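Local coordinates for protein beta-glucuronidase (Dictyoglomus thermophilum, PDB 6XXW) that probably hydrolyses beta-D-glucuronides, as a family 2 glycoside hydrolase, releasing glucuronic acid from the non-reducing end of its substrates, at residues V359-P364 with I409-A414; R442-V447 with K459-I464; E28-K33 with Y189-V194; R89-R94 with A123-F128. All blocks are in the same frame, centred on the assembly; numbering follows the deposited sequence.

Overall arrangement
The four contacts form two pairs, one in each of two domains. Along the chain, contact 4 (89-94 with 123-128) falls between the two segments of contact 3 (28-33 with 189-194); both belong to the antiparallel sheet of the N-terminal sugar-binding domain, where strands 185-191 and 90-99 are neighbours. Contacts 1 and 2 follow in series in the TIM barrel domain, sharing the sheet in which strands 408-415 and 444-448 lie side by side. Centres within each pair are 10 Å apart. Contact 1 lies about 31 Å, and contact 2 about 39 Å, from both N-terminal contacts, centre to centre. One pair thus holds together neighbouring strands of the barrel wall, the other joins strands of the N-terminal beta domain.

Contact 1 (V359-P364 with I409-A414); sequences VIEEAP and IMWSVA
E361 N donates to M410 O, S412 N to E361 O at 2.9 Å, and A363 N to S412 O, the regular pattern of parallel neighbours in the TIM barrel. The start is irregular, I409 N rather than M410 N bonding V359 O. Polar side chains meet at E362 and S412. With OG anti to the backbone N (chi1 175°), S412 gives its hydroxyl to E362 OE1 at 2.7 Å, arriving on the anti side of the carboxylate and 27° out of its plane. R338 forms a salt bridge to the same OE1, while H341 bonds OE2, so both oxygens are gripped. Apolar contact lies nearer the strand starts: I360 and M410 run side by side, I360 CD1 3.7 Å from M410 CE. On the other face of the sheet E361 lies alongside W411, its carboxylate only 8° from the indole plane and OE1 3.7 Å from CZ3 at the ring edge. R401 pairs with E361 OE2, and D439 takes the indole N-H of W411. The buried carboxylate of E362 is thus met by hydroxyl, imidazole and guanidinium partners, which probably leave it little freedom to turn.

Contact 2 (R442-V447 with K459-I464); sequences RPITIV and KYVDVI
D462 and I444 grip each other twice at the partly exposed margin of this contact. I444 N donates to D462 OD2 at 2.9 Å, using the anti lone pair of the carboxylate, and D462 N returns a bond to I444 O at 2.8 Å. CG of D462 lies anti to its own carbonyl carbon (chi1 -64°), which brings OD2 back over the start of 442-447, where it also rests 3.3 Å from P443 CA. Beside this clasp the packing is buried and tight. V461 turns inward: its CB packs on I444 O, and its CG1 meets I446 CG2 at 3.8 Å, the two side chains crossing at about a right angle. I432 of helix 422-438 touches V461 as well. The segments open two successive parallel strands of the TIM barrel, 444-448 and 463-467. Farther along, the pairing slackens. T445 OG1 donates to V463 O at 2.6 Å from above the carbonyl plane, 41° out of it, so a side chain bridges the strands. The I464 side chain stands back from 442-447, and I446 N stays 4.4 Å from V463 O and, although buried, has no partner.

Contact 3 (E28-K33 with Y189-V194); sequences ETREVK and YTTPKV
R30 runs along T190 and T191 for its whole length. Its CB lies 3.4 Å from T190 O, CG 3.6 Å from the same oxygen, and CD passes it at 4.1 Å. The chain then continues extended to NE, which nears the methyl of T191, and the flat guanidinium ends with one face under that methyl, CG2 standing 3.8 Å above the plane over its centre. NH2 forms a salt bridge with D274 of strand 273-280 and bonds I196 O. An alanine here would remove the guanidinium and is likely to leave D274 without this charged mate and the T191 methyl without its support. T190 OG1 sits between its backbone N and carbonyl carbon (chi1 61°), where it accepts E31 N at 3.0 Å; T190 N donates back to E31 O. One water gives hydrogen bonds to E31 O and T190 O, and a second links E31 OE1 with T190 OG1. Beyond them V32 CG2 touches Y189 CB at 4.0 Å, and K33 reaches V32 O of a second subunit. V32 and Y189 form a non-hydrogen-bonded antiparallel pair of strands 32-43 and 185-191 in the sugar-binding domain, probably a jelly-roll beta sandwich as in other family 2 glycosidases.

Contact 4 (R89-R94 with A123-F128); sequences RNIFLR and AEISKF
F92 and E124 face each other as a non-hydrogen-bonded pair where strands 90-99 and 121-124 run antiparallel in the beta sheet of the sugar-binding domain. The next pair, L93 with A123, is hydrogen-bonded in both directions. E124 carries most of the side-chain contact. Its first torsion, with CG anti to the backbone N (chi1 -150°), puts CG over one face of the F92 ring, 4.1 Å from the centroid and offset toward the rim. The bend at chi2 (-83°) then swings CD and the carboxylate, at 87° to the ring, off to the backbone of I91. There OE2 accepts I91 N at 2.8 Å in a nearly straight bond (175°), met on the anti side, while S126 OG donates to its syn lone pair. A leucine in place of E124 would probably leave I91 N without its acceptor and the S126 hydroxyl free to turn. Y189 meets the F92 ring with its own, the planes about 20° apart. On the other face of the sheet, I91 and I125 cross at about a right angle, I91 CG2 to I125 CG1 3.8 Å, and I125 CG2 packs on L93 CB. Both I125 and L93 also touch V106 of strand 101-106. At the solvent side a water donates to N90 OD1 at 2.8 Å and, weakly, to E124 OE2.

Contact 1 (V359-P364 with I409-A414)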
loop_
_atom_site.group_PDB
_atom_site.type_symbol
_atom_site.label_atom_id
_atom_site.label_comp_id
_atom_site.label_asym_id
_atom_site.label_seq_id
_atom_site.Cartn_x
_atom_site.Cartn_y
_atom_site.Cartn_z
ATOM N N VAL A 359 -9.914 1.254 -32.991
ATOM C CA VAL A 359 -8.489 1.131 -32.720
ATOM C C VAL A 359 -7.714 2.070 -33.643
ATOM O O VAL A 359 -7.899 2.045 -34.865
ATOM C CB VAL A 359 -8.018 -0.323 -32.898
ATOM C CG1 VAL A 359 -6.521 -0.413 -32.741
ATOM C CG2 VAL A 359 -8.721 -1.229 -31.886
ATOM N N ILE A 360 -6.851 2.888 -33.057
ATOM C CA ILE A 360 -5.795 3.579 -33.797
ATOM C C ILE A 360 -4.566 2.692 -33.678
ATOM O O ILE A 360 -3.993 2.571 -32.593
ATOM C CB ILE A 360 -5.515 4.980 -33.227
ATOM C CG1 ILE A 360 -6.784 5.840 -33.210
ATOM C CG2 ILE A 360 -4.417 5.674 -34.035
ATOM C CD1 ILE A 360 -6.678 7.101 -32.346
ATOM N N GLU A 361 -4.141 2.067 -34.771
ATOM C CA GLU A 361 -2.999 1.171 -34.676
ATOM C C GLU A 361 -1.734 1.885 -35.125
ATOM O O GLU A 361 -1.720 2.557 -36.163
ATOM C CB GLU A 361 -3.201 -0.114 -35.470
ATOM C CG GLU A 361 -2.048 -1.080 -35.238
ATOM C CD GLU A 361 -2.419 -2.504 -35.533
ATOM O OE1 GLU A 361 -3.151 -2.716 -36.521
ATOM O OE2 GLU A 361 -1.980 -3.396 -34.775
ATOM N N GLU A 362 -0.678 1.737 -34.330
ATOM C CA GLU A 362 0.509 2.569 -34.415
ATOM C C GLU A 362 1.741 1.735 -34.748
ATOM O O GLU A 362 1.947 0.648 -34.188
ATOM C CB GLU A 362 0.710 3.306 -33.084
ATOM C CG GLU A 362 1.874 4.253 -33.054
ATOM C CD GLU A 362 1.763 5.191 -31.883
ATOM O OE1 GLU A 362 0.926 6.128 -31.951
ATOM O OE2 GLU A 362 2.491 4.973 -30.893
ATOM N N ALA A 363 2.556 2.260 -35.660
ATOM C CA ALA A 363 3.852 1.685 -35.983
ATOM C C ALA A 363 4.843 1.920 -34.844
ATOM O O ALA A 363 4.714 2.887 -34.085
ATOM C CB ALA A 363 4.386 2.301 -37.278
ATOM N N PRO A 364 5.877 1.073 -34.735
ATOM C CA PRO A 364 6.780 1.151 -33.575
ATOM C C PRO A 364 7.821 2.261 -33.635
ATOM O O PRO A 364 8.911 2.103 -33.068
ATOM C CB PRO A 364 7.472 -0.225 -33.574
ATOM C CG PRO A 364 6.935 -0.972 -34.732
ATOM C CD PRO A 364 6.238 -0.033 -35.636
ATOM N N ILE A 409 -9.335 1.882 -37.404
ATOM C CA ILE A 409 -9.958 3.004 -38.090
ATOM C C ILE A 409 -8.985 4.121 -38.403
ATOM O O ILE A 409 -9.401 5.145 -38.928
ATOM C CB ILE A 409 -11.173 3.553 -37.308
ATOM C CG1 ILE A 409 -10.879 3.644 -35.811
ATOM C CG2 ILE A 409 -12.407 2.678 -37.577
ATOM C CD1 ILE A 409 -9.852 4.654 -35.419
ATOM N N MET A 410 -7.700 3.955 -38.097
ATOM C CA MET A 410 -6.698 4.994 -38.326
ATOM C C MET A 410 -5.329 4.380 -38.100
ATOM O O MET A 410 -5.157 3.536 -37.216
ATOM C CB MET A 410 -6.891 6.200 -37.388
ATOM C CG MET A 410 -5.896 7.338 -37.622
ATOM S SD MET A 410 -6.529 8.998 -37.288
ATOM C CE MET A 410 -6.923 8.905 -35.518
ATOM N N TRP A 411 -4.351 4.831 -38.884
ATOM C CA TRP A 411 -2.959 4.449 -38.691
ATOM C C TRP A 411 -2.186 5.605 -38.065
ATOM O O TRP A 411 -2.306 6.757 -38.509
ATOM C CB TRP A 411 -2.286 4.076 -40.025
ATOM C CG TRP A 411 -3.006 3.022 -40.840
ATOM C CD1 TRP A 411 -3.643 3.215 -42.033
ATOM C CD2 TRP A 411 -3.123 1.619 -40.543
ATOM N NE1 TRP A 411 -4.164 2.026 -42.490
ATOM C CE2 TRP A 411 -3.855 1.030 -41.600
ATOM C CE3 TRP A 411 -2.687 0.808 -39.489
ATOM C CZ2 TRP A 411 -4.181 -0.334 -41.623
ATOM C CZ3 TRP A 411 -3.007 -0.572 -39.518
ATOM C CH2 TRP A 411 -3.741 -1.117 -40.580
ATOM N N SER A 412 -1.358 5.293 -37.065
ATOM C CA SER A 412 -0.435 6.266 -36.478
ATOM C C SER A 412 0.981 5.918 -36.914
ATOM O O SER A 412 1.433 4.790 -36.709
ATOM C CB SER A 412 -0.525 6.289 -34.953
ATOM O OG SER A 412 0.472 7.162 -34.432
ATOM N N VAL A 413 1.671 6.866 -37.546
ATOM C CA VAL A 413 2.986 6.533 -38.090
ATOM C C VAL A 413 4.118 6.666 -37.070
ATOM O O VAL A 413 5.201 6.102 -37.295
ATOM C CB VAL A 413 3.322 7.371 -39.346
ATOM C CG1 VAL A 413 2.302 7.107 -40.473
ATOM C CG2 VAL A 413 3.418 8.848 -39.026
ATOM N N ALA A 414 3.899 7.360 -35.950
ATOM C CA ALA A 414 4.953 7.548 -34.953
ATOM C C ALA A 414 4.363 8.139 -33.677
ATOM O O ALA A 414 3.243 8.656 -33.663
ATOM C CB ALA A 414 6.077 8.454 -35.472
#

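Contact 2 (R442-V447 with K459-I464)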
loop_
_atom_site.group_PDB
_atom_site.type_symbol
_atom_site.label_atom_id
_atom_site.label_comp_id
_atom_site.label_asym_id
_atom_site.label_seq_id
_atom_site.Cartn_x
_atom_site.Cartn_y
_atom_site.Cartn_z
ATOM N N ARG A 442 -8.313 4.465 -44.826
ATOM C CA ARG A 442 -8.301 4.896 -43.432
ATOM C C ARG A 442 -7.467 6.159 -43.274
ATOM O O ARG A 442 -6.414 6.293 -43.909
ATOM C CB ARG A 442 -7.731 3.808 -42.497
ATOM C CG ARG A 442 -8.481 2.483 -42.505
ATOM C CD ARG A 442 -7.707 1.455 -41.715
ATOM N NE ARG A 442 -8.505 0.266 -41.440
ATOM C CZ ARG A 442 -8.605 -0.763 -42.257
ATOM N NH1 ARG A 442 -7.950 -0.742 -43.418
ATOM N NH2 ARG A 442 -9.358 -1.813 -41.916
ATOM N N PRO A 443 -7.887 7.079 -42.411
ATOM C CA PRO A 443 -7.078 8.270 -42.156
ATOM C C PRO A 443 -5.759 7.921 -41.484
ATOM O O PRO A 443 -5.557 6.822 -40.957
ATOM C CB PRO A 443 -7.960 9.116 -41.231
ATOM C CG PRO A 443 -8.872 8.136 -40.587
ATOM C CD PRO A 443 -9.135 7.081 -41.628
ATOM N N ILE A 444 -4.856 8.898 -41.515
ATOM C CA ILE A 444 -3.506 8.774 -40.987
ATOM C C ILE A 444 -3.258 9.886 -39.976
ATOM O O ILE A 444 -3.686 11.025 -40.187
ATOM C CB ILE A 444 -2.465 8.841 -42.120
ATOM C CG1 ILE A 444 -2.684 7.688 -43.098
ATOM C CG2 ILE A 444 -1.046 8.854 -41.548
ATOM C CD1 ILE A 444 -1.923 7.862 -44.381
ATOM N N THR A 445 -2.558 9.560 -38.882
ATOM C CA THR A 445 -2.144 10.555 -37.898
ATOM C C THR A 445 -0.681 10.325 -37.528
ATOM O O THR A 445 -0.032 9.372 -37.978
ATOM C CB THR A 445 -3.031 10.516 -36.629
ATOM O OG1 THR A 445 -2.716 11.621 -35.757
ATOM C CG2 THR A 445 -2.816 9.234 -35.872
ATOM N N ILE A 446 -0.158 11.243 -36.721
ATOM C CA ILE A 446 1.113 11.083 -36.026
ATOM C C ILE A 446 0.935 11.710 -34.652
ATOM O O ILE A 446 0.280 12.750 -34.521
ATOM C CB ILE A 446 2.299 11.724 -36.781
ATOM C CG1 ILE A 446 3.609 11.445 -36.028
ATOM C CG2 ILE A 446 2.115 13.259 -36.949
ATOM C CD1 ILE A 446 4.866 11.749 -36.842
ATOM N N VAL A 447 1.473 11.069 -33.617
ATOM C CA VAL A 447 1.219 11.508 -32.247
ATOM C C VAL A 447 2.381 12.390 -31.805
ATOM O O VAL A 447 3.544 11.968 -31.829
ATOM C CB VAL A 447 0.997 10.322 -31.294
ATOM C CG1 VAL A 447 0.786 10.833 -29.863
ATOM C CG2 VAL A 447 -0.223 9.497 -31.741
ATOM N N LYS A 459 1.353 18.914 -40.459
ATOM C CA LYS A 459 0.615 19.471 -41.592
ATOM C C LYS A 459 0.304 18.426 -42.664
ATOM O O LYS A 459 -0.569 18.672 -43.506
ATOM C CB LYS A 459 1.386 20.649 -42.210
ATOM C CG LYS A 459 2.860 20.374 -42.543
ATOM C CD LYS A 459 3.599 21.684 -42.866
ATOM C CE LYS A 459 5.035 21.443 -43.350
ATOM N NZ LYS A 459 5.837 22.718 -43.456
ATOM N N TYR A 460 0.969 17.262 -42.637
ATOM C CA TYR A 460 0.796 16.220 -43.644
ATOM C C TYR A 460 -0.189 15.115 -43.257
ATOM O O TYR A 460 -0.446 14.239 -44.085
ATOM C CB TYR A 460 2.149 15.577 -43.980
ATOM C CG TYR A 460 3.169 16.539 -44.577
ATOM C CD1 TYR A 460 3.015 17.039 -45.866
ATOM C CD2 TYR A 460 4.275 16.957 -43.837
ATOM C CE1 TYR A 460 3.950 17.915 -46.413
ATOM C CE2 TYR A 460 5.219 17.822 -44.378
ATOM C CZ TYR A 460 5.042 18.304 -45.673
ATOM O OH TYR A 460 5.969 19.166 -46.221
ATOM N N VAL A 461 -0.751 15.116 -42.040
ATOM C CA VAL A 461 -1.656 14.032 -41.648
ATOM C C VAL A 461 -3.121 14.464 -41.705
ATOM O O VAL A 461 -3.425 15.631 -41.980
ATOM C CB VAL A 461 -1.294 13.494 -40.246
ATOM C CG1 VAL A 461 0.153 12.983 -40.240
ATOM C CG2 VAL A 461 -1.485 14.566 -39.194
ATOM N N ASP A 462 -4.043 13.523 -41.444
ATOM C CA ASP A 462 -5.478 13.797 -41.511
ATOM C C ASP A 462 -6.052 14.290 -40.189
ATOM O O ASP A 462 -6.990 15.098 -40.183
ATOM C CB ASP A 462 -6.246 12.544 -41.926
ATOM C CG ASP A 462 -5.896 12.080 -43.324
ATOM O OD1 ASP A 462 -5.950 12.910 -44.254
ATOM O OD2 ASP A 462 -5.566 10.893 -43.484
ATOM N N VAL A 463 -5.529 13.794 -39.078
ATOM C CA VAL A 463 -6.023 14.113 -37.742
ATOM C C VAL A 463 -4.813 14.401 -36.873
ATOM O O VAL A 463 -3.799 13.702 -36.970
ATOM C CB VAL A 463 -6.855 12.952 -37.148
ATOM C CG1 VAL A 463 -7.259 13.246 -35.687
ATOM C CG2 VAL A 463 -8.083 12.690 -37.997
ATOM N N ILE A 464 -4.910 15.441 -36.034
ATOM C CA ILE A 464 -3.829 15.812 -35.125
ATOM C C ILE A 464 -4.009 15.074 -33.808
ATOM O O ILE A 464 -5.088 15.112 -33.209
ATOM C CB ILE A 464 -3.798 17.332 -34.889
ATOM C CG1 ILE A 464 -3.655 18.083 -36.218
ATOM C CG2 ILE A 464 -2.689 17.702 -33.886
ATOM C CD1 ILE A 464 -2.250 18.392 -36.626
#

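Contact 3 (E28-K33 with Y189-V194)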
loop_
_atom_site.group_PDB
_atom_site.type_symbol
_atom_site.label_atom_id
_atom_site.label_comp_id
_atom_site.label_asym_id
_atom_site.label_seq_id
_atom_site.Cartn_x
_atom_site.Cartn_y
_atom_site.Cartn_z
ATOM N N GLU A 28 -12.211 -26.967 -42.879
ATOM C CA GLU A 28 -12.300 -28.248 -43.570
ATOM C C GLU A 28 -11.014 -28.598 -44.309
ATOM O O GLU A 28 -10.772 -29.774 -44.599
ATOM C CB GLU A 28 -13.471 -28.222 -44.567
ATOM C CG GLU A 28 -14.838 -28.008 -43.933
ATOM C CD GLU A 28 -15.231 -26.543 -43.791
ATOM O OE1 GLU A 28 -14.332 -25.687 -43.641
ATOM O OE2 GLU A 28 -16.444 -26.245 -43.823
ATOM N N THR A 29 -10.192 -27.609 -44.646
ATOM C CA THR A 29 -9.031 -27.847 -45.487
ATOM C C THR A 29 -7.713 -27.448 -44.836
ATOM O O THR A 29 -6.664 -27.538 -45.491
ATOM C CB THR A 29 -9.205 -27.105 -46.819
ATOM O OG1 THR A 29 -9.133 -25.690 -46.598
ATOM C CG2 THR A 29 -10.570 -27.430 -47.409
ATOM N N ARG A 30 -7.724 -27.017 -43.574
ATOM C CA ARG A 30 -6.513 -26.526 -42.923
ATOM C C ARG A 30 -6.458 -27.002 -41.477
ATOM O O ARG A 30 -7.438 -26.867 -40.746
ATOM C CB ARG A 30 -6.455 -24.998 -42.960
ATOM C CG ARG A 30 -6.556 -24.396 -44.357
ATOM C CD ARG A 30 -6.422 -22.896 -44.312
ATOM N NE ARG A 30 -6.233 -22.347 -45.652
ATOM C CZ ARG A 30 -5.543 -21.246 -45.909
ATOM N NH1 ARG A 30 -4.974 -20.573 -44.913
ATOM N NH2 ARG A 30 -5.440 -20.820 -47.156
ATOM N N GLU A 31 -5.308 -27.535 -41.074
ATOM C CA GLU A 31 -5.023 -27.895 -39.692
ATOM C C GLU A 31 -4.114 -26.850 -39.065
ATOM O O GLU A 31 -3.296 -26.229 -39.749
ATOM C CB GLU A 31 -4.351 -29.269 -39.609
ATOM C CG GLU A 31 -5.307 -30.433 -39.717
ATOM C CD GLU A 31 -4.597 -31.769 -39.589
ATOM O OE1 GLU A 31 -4.568 -32.530 -40.585
ATOM O OE2 GLU A 31 -4.063 -32.052 -38.491
ATOM N N VAL A 32 -4.265 -26.655 -37.755
ATOM C CA VAL A 32 -3.426 -25.743 -36.992
ATOM C C VAL A 32 -2.930 -26.485 -35.759
ATOM O O VAL A 32 -3.727 -27.098 -35.042
ATOM C CB VAL A 32 -4.182 -24.460 -36.584
ATOM C CG1 VAL A 32 -3.284 -23.578 -35.723
ATOM C CG2 VAL A 32 -4.673 -23.701 -37.816
ATOM N N LYS A 33 -1.619 -26.438 -35.523
ATOM C CA LYS A 33 -0.978 -27.045 -34.359
ATOM C C LYS A 33 -0.258 -25.942 -33.591
ATOM O O LYS A 33 0.666 -25.322 -34.120
ATOM C CB LYS A 33 0.014 -28.134 -34.788
ATOM C CG LYS A 33 0.741 -28.832 -33.640
ATOM C CD LYS A 33 -0.256 -29.416 -32.642
ATOM C CE LYS A 33 0.419 -30.361 -31.657
ATOM N NZ LYS A 33 -0.208 -30.265 -30.319
ATOM N N TYR A 189 0.883 -24.698 -39.398
ATOM C CA TYR A 189 -0.415 -24.915 -40.009
ATOM C C TYR A 189 -0.220 -25.433 -41.422
ATOM O O TYR A 189 0.834 -25.230 -42.032
ATOM C CB TYR A 189 -1.281 -23.636 -39.970
ATOM C CG TYR A 189 -0.810 -22.465 -40.798
ATOM C CD1 TYR A 189 0.106 -21.540 -40.289
ATOM C CD2 TYR A 189 -1.318 -22.249 -42.073
ATOM C CE1 TYR A 189 0.519 -20.441 -41.043
ATOM C CE2 TYR A 189 -0.905 -21.160 -42.838
ATOM C CZ TYR A 189 0.012 -20.265 -42.322
ATOM O OH TYR A 189 0.404 -19.196 -43.089
ATOM N N THR A 190 -1.228 -26.153 -41.913
ATOM C CA THR A 190 -1.219 -26.718 -43.254
ATOM C C THR A 190 -2.190 -25.974 -44.158
ATOM O O THR A 190 -3.194 -25.420 -43.700
ATOM C CB THR A 190 -1.617 -28.201 -43.244
ATOM O OG1 THR A 190 -2.952 -28.329 -42.723
ATOM C CG2 THR A 190 -0.666 -29.010 -42.389
ATOM N N THR A 191 -1.898 -25.994 -45.453
ATOM C CA THR A 191 -2.828 -25.601 -46.499
ATOM C C THR A 191 -2.670 -26.587 -47.647
ATOM O O THR A 191 -1.654 -27.285 -47.738
ATOM C CB THR A 191 -2.579 -24.174 -47.018
ATOM O OG1 THR A 191 -1.511 -24.198 -47.973
ATOM C CG2 THR A 191 -2.234 -23.180 -45.878
ATOM N N PRO A 192 -3.641 -26.653 -48.551
ATOM C CA PRO A 192 -3.402 -27.366 -49.809
ATOM C C PRO A 192 -2.314 -26.670 -50.612
ATOM O O PRO A 192 -1.965 -25.514 -50.368
ATOM C CB PRO A 192 -4.754 -27.299 -50.528
ATOM C CG PRO A 192 -5.738 -26.882 -49.490
ATOM C CD PRO A 192 -4.997 -26.086 -48.484
ATOM N N LYS A 193 -1.780 -27.390 -51.603
ATOM C CA LYS A 193 -0.665 -26.859 -52.383
ATOM C C LYS A 193 -1.065 -25.628 -53.181
ATOM O O LYS A 193 -0.229 -24.752 -53.426
ATOM C CB LYS A 193 -0.103 -27.947 -53.306
ATOM C CG LYS A 193 0.384 -29.176 -52.546
ATOM C CD LYS A 193 1.833 -28.974 -52.115
ATOM C CE LYS A 193 2.511 -30.287 -51.754
ATOM N NZ LYS A 193 3.418 -30.820 -52.822
ATOM N N VAL A 194 -2.324 -25.554 -53.607
ATOM C CA VAL A 194 -2.905 -24.348 -54.184
ATOM C C VAL A 194 -3.965 -23.871 -53.200
ATOM O O VAL A 194 -4.888 -24.622 -52.861
ATOM C CB VAL A 194 -3.505 -24.619 -55.576
ATOM C CG1 VAL A 194 -4.100 -23.348 -56.182
ATOM C CG2 VAL A 194 -2.454 -25.229 -56.494
HETATM O O HOH W 1 -4.141 -23.674 -41.272
HETATM O O HOH W 2 -4.322 -31.212 -43.098
#

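Contact 4 (R89-R94 with A123-F128)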
loop_
_atom_site.group_PDB
_atom_site.type_symbol
_atom_site.label_atom_id
_atom_site.label_comp_id
_atom_site.label_asym_id
_atom_site.label_seq_id
_atom_site.Cartn_x
_atom_site.Cartn_y
_atom_site.Cartn_z
ATOM N N ARG A 89 0.978 -31.547 -48.458
ATOM C CA ARG A 89 0.383 -30.301 -48.005
ATOM C C ARG A 89 1.486 -29.261 -47.894
ATOM O O ARG A 89 2.654 -29.600 -47.695
ATOM C CB ARG A 89 -0.304 -30.454 -46.638
ATOM C CG ARG A 89 -1.211 -31.657 -46.492
ATOM C CD ARG A 89 -2.507 -31.262 -45.817
ATOM N NE ARG A 89 -3.533 -30.939 -46.805
ATOM C CZ ARG A 89 -4.322 -29.870 -46.751
ATOM N NH1 ARG A 89 -4.214 -28.994 -45.738
ATOM N NH2 ARG A 89 -5.218 -29.679 -47.715
ATOM N N ASN A 90 1.119 -27.989 -48.019
ATOM C CA ASN A 90 2.018 -26.937 -47.557
ATOM C C ASN A 90 2.043 -26.944 -46.032
ATOM O O ASN A 90 1.018 -27.137 -45.388
ATOM C CB ASN A 90 1.562 -25.567 -48.057
ATOM C CG ASN A 90 1.917 -25.330 -49.512
ATOM O OD1 ASN A 90 2.919 -25.842 -50.001
ATOM N ND2 ASN A 90 1.095 -24.549 -50.208
ATOM N N ILE A 91 3.222 -26.761 -45.455
ATOM C CA ILE A 91 3.378 -26.713 -44.009
ATOM C C ILE A 91 4.035 -25.389 -43.670
ATOM O O ILE A 91 5.170 -25.132 -44.089
ATOM C CB ILE A 91 4.209 -27.890 -43.490
ATOM C CG1 ILE A 91 3.602 -29.216 -43.964
ATOM C CG2 ILE A 91 4.326 -27.825 -41.960
ATOM C CD1 ILE A 91 4.417 -30.420 -43.526
ATOM N N PHE A 92 3.322 -24.542 -42.937
ATOM C CA PHE A 92 3.817 -23.215 -42.608
ATOM C C PHE A 92 4.131 -23.142 -41.122
ATOM O O PHE A 92 3.362 -23.625 -40.285
ATOM C CB PHE A 92 2.805 -22.129 -42.976
ATOM C CG PHE A 92 2.594 -21.968 -44.462
ATOM C CD1 PHE A 92 3.431 -21.151 -45.210
ATOM C CD2 PHE A 92 1.559 -22.629 -45.101
ATOM C CE1 PHE A 92 3.242 -21.000 -46.579
ATOM C CE2 PHE A 92 1.359 -22.490 -46.468
ATOM C CZ PHE A 92 2.201 -21.667 -47.208
ATOM N N LEU A 93 5.264 -22.538 -40.806
ATOM C CA LEU A 93 5.663 -22.284 -39.431
ATOM C C LEU A 93 5.579 -20.787 -39.206
ATOM O O LEU A 93 6.276 -20.031 -39.880
ATOM C CB LEU A 93 7.078 -22.794 -39.185
ATOM C CG LEU A 93 7.765 -22.417 -37.877
ATOM C CD1 LEU A 93 6.980 -22.949 -36.712
ATOM C CD2 LEU A 93 9.135 -23.021 -37.894
ATOM N N ARG A 94 4.732 -20.369 -38.270
ATOM C CA ARG A 94 4.450 -18.960 -38.027
ATOM C C ARG A 94 4.881 -18.576 -36.616
ATOM O O ARG A 94 4.590 -19.293 -35.651
ATOM C CB ARG A 94 2.955 -18.681 -38.235
ATOM C CG ARG A 94 2.428 -17.409 -37.598
ATOM C CD ARG A 94 2.621 -16.218 -38.523
ATOM N NE ARG A 94 1.887 -16.367 -39.776
ATOM C CZ ARG A 94 0.730 -15.767 -40.047
ATOM N NH1 ARG A 94 0.159 -14.973 -39.141
ATOM N NH2 ARG A 94 0.142 -15.972 -41.221
ATOM N N ALA A 123 7.428 -19.225 -42.605
ATOM C CA ALA A 123 8.103 -19.839 -43.737
ATOM C C ALA A 123 7.430 -21.167 -44.027
ATOM O O ALA A 123 6.819 -21.770 -43.142
ATOM C CB ALA A 123 9.593 -20.046 -43.453
ATOM N N GLU A 124 7.539 -21.621 -45.272
ATOM C CA GLU A 124 7.076 -22.957 -45.623
ATOM C C GLU A 124 8.218 -23.925 -45.356
ATOM O O GLU A 124 9.355 -23.666 -45.764
ATOM C CB GLU A 124 6.623 -23.016 -47.085
ATOM C CG GLU A 124 5.531 -24.035 -47.318
ATOM C CD GLU A 124 6.083 -25.440 -47.492
ATOM O OE1 GLU A 124 7.233 -25.577 -47.956
ATOM O OE2 GLU A 124 5.363 -26.406 -47.175
ATOM N N ILE A 125 7.934 -25.012 -44.635
ATOM C CA ILE A 125 9.014 -25.829 -44.078
ATOM C C ILE A 125 8.922 -27.297 -44.479
ATOM O O ILE A 125 9.694 -28.121 -43.981
ATOM C CB ILE A 125 9.069 -25.710 -42.539
ATOM C CG1 ILE A 125 7.815 -26.331 -41.899
ATOM C CG2 ILE A 125 9.243 -24.245 -42.108
ATOM C CD1 ILE A 125 7.962 -26.653 -40.379
ATOM N N SER A 126 8.017 -27.644 -45.397
ATOM C CA SER A 126 7.857 -29.056 -45.746
ATOM C C SER A 126 9.163 -29.665 -46.255
ATOM O O SER A 126 9.389 -30.870 -46.091
ATOM C CB SER A 126 6.745 -29.217 -46.785
ATOM O OG SER A 126 7.085 -28.545 -47.973
ATOM N N LYS A 127 10.049 -28.845 -46.826
ATOM C CA LYS A 127 11.327 -29.345 -47.322
ATOM C C LYS A 127 12.246 -29.806 -46.200
ATOM O O LYS A 127 13.200 -30.541 -46.461
ATOM C CB LYS A 127 12.031 -28.262 -48.148
ATOM N N PHE A 128 11.990 -29.402 -44.958
ATOM C CA PHE A 128 12.936 -29.655 -43.881
ATOM C C PHE A 128 12.426 -30.583 -42.791
ATOM O O PHE A 128 13.178 -30.855 -41.847
ATOM C CB PHE A 128 13.363 -28.330 -43.233
ATOM C CG PHE A 128 13.793 -27.281 -44.222
ATOM C CD1 PHE A 128 15.046 -27.337 -44.803
ATOM C CD2 PHE A 128 12.945 -26.241 -44.563
ATOM C CE1 PHE A 128 15.459 -26.361 -45.715
ATOM C CE2 PHE A 128 13.347 -25.266 -45.473
ATOM C CZ PHE A 128 14.606 -25.330 -46.046
HETATM O O HOH W 3 5.124 -27.573 -49.979
#